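Long-range contacts in UPF0311 protein CA_C3321 (Clostridium acetobutylicum ATCC 824, PDB 3G7G), which is of unknown function, belonging to the UPF0311 (DUF3237) family, and folds as a closed antiparallel beta barrel that assembles into a four-chain complex: residues S74-I79 with A86-N91; L38-S43 with G58-Q63; P122-Y127 with H137-C142; F15-T20 with L152-I157. All coordinates share one frame; numbering follows the deposited sequence.

All four contacts lie on one closed antiparallel barrel. Contacts 1 and 2 each pair the two strands of a hairpin, and they abut where strand 53-65 runs beside 71-81. Contact 4 joins the first strand to the last and so closes the barrel, with contacts 1, 2 and 3 all nested in the loop it closes. Contacts 1, 3 and 4 are buried, while contact 2 is only partly so. Contact 1 combines apolar packing on one face with a salt bridge on the face that meets the second subunit. Contact 2 is mainly backbone bonds and aliphatic carbons. Contacts 3 and 4 each centre on a phenylalanine pair, but contact 3, its segments splayed, has no direct hydrogen bond.

Contact 1. Residues S74-I79 with A86-N91; sequences SARYAI and AIYIEN
Glu90 OE2 takes the N-H of Arg76 NE at 3.0 Å, an almost straight salt bridge (171° at the hydrogen), and also forms a long, weak ion pair with Arg76 NH2 of the second subunit. Glu90 and Arg76 are a non-hydrogen-bonded pair of the beta hairpin 71-81/86-96, part of the antiparallel barrel. Their side chains run alongside each other with the two flat groups nearly square, and OE2 lies in the guanidinium plane while being met from above its own carboxylate. A bend in the glutamate chain (chi2 -85°) turns the carboxylate toward NE. On the same face, Tyr88 OH sits 3.7 Å from Arg76 CD and is hydrogen-bonded to Ser62 of the second subunit, while Arg76 NH2 reaches Ser74 of that subunit.

The other face is largely apolar. Ile89 CB lies over one face of the Tyr77 ring, toward its rim, and Ile89 CD1 comes 3.8 Å from Tyr77 CE1. Ile79 CG1 packs on Ile87 CB at 3.8 Å. Asn91 OD1 is bonded to Thr120, and a water 3.2 Å from Tyr77 OH weakly accepts from Asn91 ND2. Between the faces runs the backbone pairing, with Ile89 N 2.8 Å from Tyr77 O.

Contact 2. Residues L38-S43 with G58-Q63; sequences LIPIIS and GGIDSQ
Ile39 and Asp61 face each other as a hydrogen-bonded pair in the antiparallel hairpin of strands 34-47 and 53-65, two neighbouring staves of the barrel. Ile39 N gives to Asp61 O and Asp61 N gives back to Ile39 O, each at 2.8 Å. Starting from the backbone, Ile39 CB meets Asp61 CB at 4.1 Å. CG1, placed beside the backbone N and anti to the carbonyl carbon (chi1 -47°), carries the chain across to the amide of Gln63, where it lies 3.6 Å from OE1. The tip, CD1, ends 3.9 Å from that same oxygen. The Gln63 OE1 atom is itself hydrogen-bonded to Gln37, while Gln63 NE2 is directed at Asp61 OD2, a bond that is less certain because the placement of NE2 is doubtful. Val21 and Pro24 of strand 11-30 also pack on Ile39.

The opposite face of this sheet bears Leu38, Pro40, Ile60 and Ser62. Ile60 splits its two branches between neighbours: CG2 goes to Leu38 CB, and CD1 reaches over to Pro40 CA at 3.5 Å. Leu38 CD2 touches Ser62 OG, whose hydrogen bond goes to Tyr88 of the second subunit. Farther along, Ile42 and Ser43 both face Thr20, forming a classic beta bulge against strand 11-30. At the Gly59 end, Ile41 N reaches Gly59 O at 2.9 Å from well above the carbonyl plane, and a water gives to Ile41 O at 2.8 Å and accepts from Gly59 N.

Contact 3. Residues P122-Y127 with H137-C142; sequences PTFETY and HIFVCC
Pro122 and Phe139 have the nearest CA atoms of the pair, 6.1 Å apart, on strand segments whose N-to-C directions are 120° apart, well off antiparallel, and which exchange no hydrogen bond; instead, a water gives to Pro122 O at 2.7 Å and accepts from Phe139 N at 3.3 Å. The side chains fill the angle. Pro122 lays its ring across the Phe139 side chain at about a right angle, CG against Phe139 CB at 3.6 Å, while its CD touches Phe139 O and, farther on, Cys141 CB.

Beyond the proline, Phe124 drives its edge into the face of Phe139, a T-shaped stack with centroids 4.9 Å apart and planes at 81°. The atom that does the touching is Phe124 CE2, poised over the centre of the Phe139 ring. Strands 117-126 and 139-144 are nevertheless neighbours in the barrel: their direct pairing is seen in the backbone bond of Cys141 with Thr120. On strand 86-96, Ile87 packs against Phe124 and Asn91 against Pro122. Away from these rings, Tyr127 OH gives a 2.6 Å hydrogen bond to the anti lone pair of Glu125 OE1, an oxygen that also forms a salt bridge with Arg36 of the second subunit.

Contact 4. Residues F15-T20 with L152-I157; sequences FSITIT and LKFYKI
Phe15 and Phe154 stack face to face where the first strand of the chain, 11-30, runs antiparallel to the last, 150-157, the seam that closes the barrel. The aromatic part is an offset stack: centroids 4.5 Å apart, planes only 15° from parallel, with Phe15 CE1 above the rim of the other ring, 3.4 Å from Phe154 CD2. Phe15 CG sits between its backbone N and carbonyl carbon (chi1 60°), which leans the ring back toward the neighbouring strand. Phe154 CB adds a CH-pi contact over the Phe15 face, and Phe51 stacks on Phe15 as well.

The backbone bonds follow the same line. Phe154 N gives to Phe15 O at 2.9 Å; two residues along, Ile17 and Leu152 exchange both their bonds, with Ile17 N 2.8 Å from Leu152 O. Strand 34-47 flanks the first strand on its other edge, pairing with Ser16 and Thr18.

The aliphatic packing lies on the face of the aromatic pair. Leu152 CD1 is 4.3 Å from Ile17 CB. On the reverse face, Ser16 OG lies 3.5 Å from Lys153 CG. Beside the stack, Ile17 CD1 comes up obliquely to the second ring, 3.8 Å from Phe154 CE2.

Contact 1. Residues S74-I79 with A86-N91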
# COMPACT_ATOMS: atom_id res chain seq x y z
N SER A 74 3.85 -9.61 -6.16
CA SER A 74 3.76 -9.32 -4.73
C SER A 74 3.70 -10.61 -3.94
O SER A 74 2.66 -11.29 -3.89
CB SER A 74 2.55 -8.44 -4.44
OG SER A 74 2.53 -8.01 -3.05
N ALA A 75 4.82 -10.96 -3.33
CA ALA A 75 4.97 -12.21 -2.53
C ALA A 75 4.93 -11.98 -1.03
O ALA A 75 5.46 -11.00 -0.54
CB ALA A 75 6.29 -12.98 -2.92
N ARG A 76 4.20 -12.83 -0.30
CA ARG A 76 4.20 -12.78 1.14
C ARG A 76 4.53 -14.14 1.64
O ARG A 76 3.76 -15.11 1.39
CB ARG A 76 2.83 -12.42 1.68
CG ARG A 76 2.32 -11.09 1.24
CD ARG A 76 0.89 -10.94 1.70
NE ARG A 76 0.48 -9.56 1.64
CZ ARG A 76 -0.73 -9.13 1.93
NH1 ARG A 76 -1.65 -9.98 2.29
NH2 ARG A 76 -1.00 -7.83 1.87
N TYR A 77 5.64 -14.22 2.36
CA TYR A 77 6.13 -15.45 2.95
C TYR A 77 7.10 -15.12 4.08
O TYR A 77 7.35 -13.95 4.38
CB TYR A 77 6.80 -16.30 1.87
CG TYR A 77 7.96 -15.65 1.16
CD1 TYR A 77 9.27 -15.92 1.54
CD2 TYR A 77 7.76 -14.82 0.08
CE1 TYR A 77 10.34 -15.34 0.86
CE2 TYR A 77 8.82 -14.21 -0.58
CZ TYR A 77 10.10 -14.48 -0.19
OH TYR A 77 11.15 -13.89 -0.88
N ALA A 78 7.67 -16.15 4.72
CA ALA A 78 8.45 -15.99 5.93
C ALA A 78 9.56 -17.01 5.92
O ALA A 78 9.48 -18.06 5.26
CB ALA A 78 7.59 -16.19 7.17
N ILE A 79 10.62 -16.67 6.62
CA ILE A 79 11.74 -17.57 6.73
C ILE A 79 12.02 -17.74 8.20
O ILE A 79 11.65 -16.90 9.02
CB ILE A 79 12.98 -17.07 5.97
CG1 ILE A 79 13.46 -15.70 6.41
CG2 ILE A 79 12.70 -16.92 4.49
CD1 ILE A 79 14.64 -15.25 5.57
N ALA A 86 12.58 -15.50 13.17
CA ALA A 86 11.77 -15.46 11.97
C ALA A 86 11.86 -14.10 11.32
O ALA A 86 12.12 -13.09 11.98
CB ALA A 86 10.31 -15.78 12.31
N ILE A 87 11.63 -14.08 10.01
CA ILE A 87 11.51 -12.86 9.22
C ILE A 87 10.36 -13.04 8.27
O ILE A 87 10.32 -14.00 7.53
CB ILE A 87 12.79 -12.58 8.39
CG1 ILE A 87 14.02 -12.53 9.30
CG2 ILE A 87 12.66 -11.22 7.63
CD1 ILE A 87 15.10 -13.46 8.96
N TYR A 88 9.44 -12.09 8.31
CA TYR A 88 8.30 -12.01 7.43
C TYR A 88 8.63 -11.03 6.30
O TYR A 88 9.08 -9.90 6.53
CB TYR A 88 7.10 -11.55 8.22
CG TYR A 88 5.92 -11.28 7.36
CD1 TYR A 88 5.31 -12.31 6.64
CD2 TYR A 88 5.41 -9.99 7.25
CE1 TYR A 88 4.21 -12.06 5.82
CE2 TYR A 88 4.31 -9.74 6.45
CZ TYR A 88 3.73 -10.77 5.73
OH TYR A 88 2.64 -10.51 4.94
N ILE A 89 8.42 -11.48 5.08
CA ILE A 89 8.87 -10.78 3.88
C ILE A 89 7.68 -10.44 3.02
O ILE A 89 6.88 -11.32 2.76
CB ILE A 89 9.81 -11.67 3.04
CG1 ILE A 89 10.93 -12.20 3.91
CG2 ILE A 89 10.39 -10.92 1.81
CD1 ILE A 89 12.02 -12.82 3.16
N GLU A 90 7.54 -9.17 2.65
CA GLU A 90 6.67 -8.71 1.58
C GLU A 90 7.59 -8.23 0.47
O GLU A 90 8.33 -7.28 0.69
CB GLU A 90 5.82 -7.56 2.07
CG GLU A 90 4.38 -7.84 2.27
CD GLU A 90 3.58 -7.70 0.95
OE1 GLU A 90 4.18 -7.96 -0.13
OE2 GLU A 90 2.38 -7.32 1.02
N ASN A 91 7.58 -8.90 -0.68
CA ASN A 91 8.53 -8.63 -1.77
C ASN A 91 7.76 -8.24 -3.01
O ASN A 91 7.01 -9.06 -3.55
CB ASN A 91 9.40 -9.89 -2.05
CG ASN A 91 10.72 -9.58 -2.74
OD1 ASN A 91 11.06 -8.43 -2.94
ND2 ASN A 91 11.46 -10.60 -3.11
O HOH W 1 9.61 -13.45 -3.70

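Contact 2. Residues L38-S43 with G58-Q63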
# COMPACT_ATOMS: atom_id res chain seq x y z
N LEU A 38 -1.95 -16.99 -8.62
CA LEU A 38 -1.31 -17.16 -7.31
C LEU A 38 -0.32 -18.32 -7.38
O LEU A 38 -0.68 -19.43 -7.79
CB LEU A 38 -2.36 -17.46 -6.26
CG LEU A 38 -3.51 -16.47 -6.17
CD1 LEU A 38 -4.60 -16.96 -5.20
CD2 LEU A 38 -2.95 -15.11 -5.77
N ILE A 39 0.93 -18.05 -7.02
CA ILE A 39 1.99 -19.06 -7.05
C ILE A 39 2.34 -19.48 -5.62
O ILE A 39 2.90 -18.69 -4.86
CB ILE A 39 3.27 -18.54 -7.72
CG1 ILE A 39 2.93 -17.86 -9.04
CG2 ILE A 39 4.27 -19.70 -7.90
CD1 ILE A 39 2.75 -18.76 -10.16
N PRO A 40 1.99 -20.73 -5.25
CA PRO A 40 2.41 -21.24 -3.95
C PRO A 40 3.91 -21.46 -3.89
O PRO A 40 4.51 -21.82 -4.90
CB PRO A 40 1.63 -22.56 -3.81
CG PRO A 40 0.53 -22.49 -4.85
CD PRO A 40 1.13 -21.69 -5.97
N ILE A 41 4.50 -21.20 -2.72
CA ILE A 41 5.93 -21.43 -2.49
C ILE A 41 6.04 -22.75 -1.70
O ILE A 41 5.61 -22.82 -0.57
CB ILE A 41 6.61 -20.24 -1.75
CG1 ILE A 41 6.49 -18.96 -2.59
CG2 ILE A 41 8.10 -20.53 -1.49
CD1 ILE A 41 6.58 -17.62 -1.76
N ILE A 42 6.55 -23.81 -2.32
CA ILE A 42 6.60 -25.10 -1.63
C ILE A 42 7.66 -25.06 -0.54
O ILE A 42 7.47 -25.54 0.56
CB ILE A 42 6.91 -26.27 -2.59
CG1 ILE A 42 5.86 -26.36 -3.72
CG2 ILE A 42 6.96 -27.61 -1.82
CD1 ILE A 42 6.32 -27.25 -4.89
N SER A 43 8.81 -24.49 -0.86
CA SER A 43 9.96 -24.60 0.03
C SER A 43 11.01 -23.64 -0.46
O SER A 43 10.87 -23.07 -1.52
CB SER A 43 10.51 -26.02 0.01
OG SER A 43 11.05 -26.33 -1.27
N GLY A 58 2.99 -21.32 3.95
CA GLY A 58 2.05 -20.20 3.84
C GLY A 58 2.34 -19.18 2.76
O GLY A 58 1.60 -18.23 2.62
N GLY A 59 3.43 -19.38 2.02
CA GLY A 59 3.94 -18.42 1.07
C GLY A 59 3.20 -18.45 -0.25
O GLY A 59 2.98 -19.51 -0.85
N ILE A 60 2.81 -17.27 -0.70
CA ILE A 60 2.16 -17.11 -1.99
C ILE A 60 2.73 -15.87 -2.69
O ILE A 60 2.89 -14.82 -2.06
CB ILE A 60 0.66 -16.89 -1.80
CG1 ILE A 60 -0.01 -18.21 -1.40
CG2 ILE A 60 0.03 -16.33 -3.08
CD1 ILE A 60 -0.13 -19.23 -2.56
N ASP A 61 3.06 -16.01 -3.98
CA ASP A 61 3.30 -14.86 -4.84
C ASP A 61 2.04 -14.55 -5.67
O ASP A 61 1.59 -15.36 -6.48
CB ASP A 61 4.49 -15.10 -5.76
CG ASP A 61 5.00 -13.81 -6.41
OD1 ASP A 61 4.35 -12.75 -6.23
OD2 ASP A 61 6.04 -13.83 -7.10
N SER A 62 1.42 -13.40 -5.41
CA SER A 62 0.32 -12.93 -6.20
C SER A 62 0.87 -12.08 -7.35
O SER A 62 1.54 -11.08 -7.13
CB SER A 62 -0.63 -12.13 -5.36
OG SER A 62 -1.76 -11.82 -6.12
N GLN A 63 0.58 -12.51 -8.58
CA GLN A 63 1.16 -11.96 -9.79
C GLN A 63 0.10 -11.56 -10.79
O GLN A 63 -0.92 -12.21 -10.92
CB GLN A 63 2.03 -13.00 -10.46
CG GLN A 63 3.07 -13.53 -9.59
CD GLN A 63 4.00 -14.49 -10.31
OE1 GLN A 63 3.63 -15.12 -11.32
NE2 GLN A 63 5.20 -14.60 -9.80
O HOH W 2 5.56 -21.33 1.82

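Contact 3. Residues P122-Y127 with H137-C142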
# COMPACT_ATOMS: atom_id res chain seq x y z
N PRO A 122 12.05 -5.81 -1.35
CA PRO A 122 11.56 -6.43 -0.13
C PRO A 122 11.44 -5.49 1.09
O PRO A 122 12.30 -4.59 1.28
CB PRO A 122 12.58 -7.52 0.12
CG PRO A 122 13.88 -6.87 -0.38
CD PRO A 122 13.50 -5.98 -1.51
N THR A 123 10.36 -5.71 1.84
CA THR A 123 10.08 -5.15 3.16
C THR A 123 10.14 -6.30 4.16
O THR A 123 9.51 -7.36 3.92
CB THR A 123 8.66 -4.53 3.17
OG1 THR A 123 8.59 -3.49 2.19
CG2 THR A 123 8.27 -3.95 4.50
N PHE A 124 10.84 -6.10 5.28
CA PHE A 124 10.96 -7.10 6.31
C PHE A 124 10.29 -6.73 7.62
O PHE A 124 10.23 -5.57 8.00
CB PHE A 124 12.42 -7.41 6.60
CG PHE A 124 13.19 -7.85 5.39
CD1 PHE A 124 13.04 -9.12 4.87
CD2 PHE A 124 14.04 -6.98 4.75
CE1 PHE A 124 13.78 -9.50 3.75
CE2 PHE A 124 14.75 -7.37 3.66
CZ PHE A 124 14.62 -8.61 3.16
N GLU A 125 9.82 -7.76 8.32
CA GLU A 125 9.31 -7.64 9.67
C GLU A 125 10.02 -8.67 10.53
O GLU A 125 10.05 -9.81 10.17
CB GLU A 125 7.80 -7.83 9.66
CG GLU A 125 7.17 -7.72 10.99
CD GLU A 125 5.73 -7.94 10.94
OE1 GLU A 125 5.31 -9.08 11.15
OE2 GLU A 125 5.02 -6.98 10.68
N THR A 126 10.67 -8.23 11.61
CA THR A 126 11.52 -9.08 12.44
C THR A 126 11.12 -8.88 13.93
O THR A 126 10.44 -7.92 14.24
CB THR A 126 12.99 -8.74 12.25
OG1 THR A 126 13.22 -7.39 12.62
CG2 THR A 126 13.40 -8.91 10.80
N TYR A 127 11.52 -9.80 14.81
CA TYR A 127 10.99 -9.87 16.20
C TYR A 127 12.09 -10.02 17.24
O TYR A 127 11.87 -10.57 18.34
CB TYR A 127 9.96 -11.00 16.33
CG TYR A 127 9.12 -11.10 15.09
CD1 TYR A 127 7.97 -10.34 14.96
CD2 TYR A 127 9.53 -11.87 14.00
CE1 TYR A 127 7.22 -10.38 13.79
CE2 TYR A 127 8.77 -11.93 12.84
CZ TYR A 127 7.63 -11.15 12.74
OH TYR A 127 6.84 -11.18 11.58
N HIS A 137 16.57 -0.39 6.93
CA HIS A 137 17.31 -0.16 5.71
C HIS A 137 16.41 -0.39 4.50
O HIS A 137 15.36 -1.10 4.58
CB HIS A 137 18.48 -1.10 5.61
CG HIS A 137 19.53 -0.86 6.63
ND1 HIS A 137 20.71 -0.21 6.34
CD2 HIS A 137 19.58 -1.18 7.94
CE1 HIS A 137 21.45 -0.16 7.43
NE2 HIS A 137 20.79 -0.73 8.42
N ILE A 138 16.83 0.21 3.38
CA ILE A 138 16.26 -0.10 2.06
C ILE A 138 17.06 -1.24 1.41
O ILE A 138 18.30 -1.34 1.53
CB ILE A 138 16.16 1.16 1.13
CG1 ILE A 138 15.23 2.21 1.74
CG2 ILE A 138 15.68 0.79 -0.30
CD1 ILE A 138 13.86 1.79 1.94
N PHE A 139 16.31 -2.09 0.73
CA PHE A 139 16.84 -3.29 0.08
C PHE A 139 16.32 -3.42 -1.34
O PHE A 139 15.23 -2.96 -1.69
CB PHE A 139 16.35 -4.55 0.81
CG PHE A 139 16.90 -4.72 2.19
CD1 PHE A 139 17.95 -5.59 2.42
CD2 PHE A 139 16.35 -4.04 3.24
CE1 PHE A 139 18.43 -5.77 3.68
CE2 PHE A 139 16.83 -4.21 4.52
CZ PHE A 139 17.89 -5.06 4.73
N VAL A 140 17.13 -4.08 -2.16
CA VAL A 140 16.79 -4.42 -3.51
C VAL A 140 17.06 -5.91 -3.68
O VAL A 140 18.05 -6.43 -3.16
CB VAL A 140 17.66 -3.66 -4.54
CG1 VAL A 140 17.40 -4.20 -5.92
CG2 VAL A 140 17.37 -2.19 -4.51
N CYS A 141 16.17 -6.56 -4.41
CA CYS A 141 16.29 -7.98 -4.71
C CYS A 141 16.42 -8.23 -6.23
O CYS A 141 15.65 -7.72 -7.03
CB CYS A 141 15.08 -8.68 -4.10
SG CYS A 141 14.88 -10.40 -4.44
N CYS A 142 17.47 -8.96 -6.62
CA CYS A 142 17.68 -9.40 -8.00
C CYS A 142 17.29 -10.85 -8.11
O CYS A 142 17.82 -11.68 -7.38
CB CYS A 142 19.15 -9.25 -8.39
SG CYS A 142 19.66 -7.52 -8.45
O HOH W 3 13.04 -1.98 1.12

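Contact 4. Residues F15-T20 with L152-I157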
# COMPACT_ATOMS: atom_id res chain seq x y z
N PHE A 15 21.93 -12.01 1.69
CA PHE A 15 21.66 -13.43 1.61
C PHE A 15 20.94 -13.71 0.30
O PHE A 15 20.60 -12.79 -0.44
CB PHE A 15 20.81 -13.91 2.80
CG PHE A 15 19.45 -13.23 2.89
CD1 PHE A 15 18.32 -13.85 2.39
CD2 PHE A 15 19.32 -11.99 3.49
CE1 PHE A 15 17.08 -13.25 2.48
CE2 PHE A 15 18.07 -11.37 3.58
CZ PHE A 15 16.95 -12.01 3.08
N SER A 16 20.77 -14.99 0.02
CA SER A 16 20.01 -15.46 -1.13
C SER A 16 18.94 -16.40 -0.64
O SER A 16 19.07 -17.00 0.43
CB SER A 16 20.91 -16.28 -2.04
OG SER A 16 22.00 -15.49 -2.47
N ILE A 17 17.92 -16.56 -1.45
CA ILE A 17 16.95 -17.63 -1.22
C ILE A 17 16.75 -18.36 -2.54
O ILE A 17 16.56 -17.71 -3.56
CB ILE A 17 15.60 -17.11 -0.69
CG1 ILE A 17 15.82 -16.17 0.50
CG2 ILE A 17 14.71 -18.27 -0.26
CD1 ILE A 17 14.54 -15.60 1.10
N THR A 18 16.85 -19.69 -2.52
CA THR A 18 16.42 -20.48 -3.67
C THR A 18 15.08 -21.10 -3.32
O THR A 18 14.98 -21.84 -2.35
CB THR A 18 17.44 -21.55 -4.04
OG1 THR A 18 18.69 -20.91 -4.27
CG2 THR A 18 17.02 -22.29 -5.30
N ILE A 19 14.06 -20.77 -4.11
CA ILE A 19 12.69 -21.15 -3.84
C ILE A 19 12.16 -22.14 -4.87
O ILE A 19 12.30 -21.91 -6.06
CB ILE A 19 11.77 -19.90 -3.89
CG1 ILE A 19 12.05 -18.97 -2.72
CG2 ILE A 19 10.33 -20.29 -3.84
CD1 ILE A 19 11.41 -17.60 -2.85
N THR A 20 11.49 -23.18 -4.40
CA THR A 20 10.71 -24.07 -5.23
C THR A 20 9.26 -23.62 -5.15
O THR A 20 8.71 -23.45 -4.07
CB THR A 20 10.84 -25.54 -4.74
OG1 THR A 20 12.23 -25.92 -4.70
CG2 THR A 20 10.10 -26.51 -5.63
N LEU A 152 16.72 -15.69 -5.59
CA LEU A 152 16.63 -14.31 -5.13
C LEU A 152 17.90 -13.95 -4.42
O LEU A 152 18.30 -14.66 -3.52
CB LEU A 152 15.47 -14.15 -4.16
CG LEU A 152 14.12 -14.65 -4.66
CD1 LEU A 152 13.19 -14.86 -3.46
CD2 LEU A 152 13.57 -13.66 -5.68
N LYS A 153 18.54 -12.87 -4.83
CA LYS A 153 19.69 -12.31 -4.13
C LYS A 153 19.30 -10.96 -3.54
O LYS A 153 18.81 -10.09 -4.26
CB LYS A 153 20.87 -12.13 -5.09
CG LYS A 153 21.68 -13.38 -5.27
CD LYS A 153 22.44 -13.44 -6.62
CE LYS A 153 23.63 -14.42 -6.51
NZ LYS A 153 24.08 -15.03 -7.81
N PHE A 154 19.52 -10.80 -2.24
CA PHE A 154 19.01 -9.66 -1.50
C PHE A 154 20.17 -8.71 -1.23
O PHE A 154 21.25 -9.14 -0.81
CB PHE A 154 18.38 -10.09 -0.20
CG PHE A 154 17.01 -10.69 -0.35
CD1 PHE A 154 15.88 -9.93 -0.09
CD2 PHE A 154 16.86 -12.01 -0.71
CE1 PHE A 154 14.60 -10.49 -0.23
CE2 PHE A 154 15.62 -12.57 -0.84
CZ PHE A 154 14.48 -11.81 -0.60
N TYR A 155 19.95 -7.41 -1.47
CA TYR A 155 20.99 -6.40 -1.30
C TYR A 155 20.53 -5.29 -0.38
O TYR A 155 19.46 -4.72 -0.55
CB TYR A 155 21.38 -5.81 -2.63
CG TYR A 155 22.02 -6.79 -3.58
CD1 TYR A 155 23.38 -7.00 -3.58
CD2 TYR A 155 21.25 -7.49 -4.48
CE1 TYR A 155 23.97 -7.89 -4.47
CE2 TYR A 155 21.81 -8.38 -5.35
CZ TYR A 155 23.16 -8.57 -5.35
OH TYR A 155 23.69 -9.47 -6.24
N LYS A 156 21.34 -5.00 0.63
CA LYS A 156 21.07 -3.89 1.51
C LYS A 156 21.68 -2.66 0.89
O LYS A 156 22.85 -2.67 0.52
CB LYS A 156 21.70 -4.18 2.87
CG LYS A 156 21.37 -3.20 3.94
CD LYS A 156 22.55 -3.12 4.93
CE LYS A 156 23.65 -2.22 4.33
NZ LYS A 156 24.93 -2.23 5.10
N ILE A 157 20.90 -1.59 0.75
CA ILE A 157 21.42 -0.32 0.25
C ILE A 157 22.02 0.41 1.44
O ILE A 157 21.36 0.63 2.47
CB ILE A 157 20.31 0.54 -0.43
CG1 ILE A 157 19.69 -0.22 -1.62
CG2 ILE A 157 20.80 1.95 -0.81
CD1 ILE A 157 20.64 -0.58 -2.72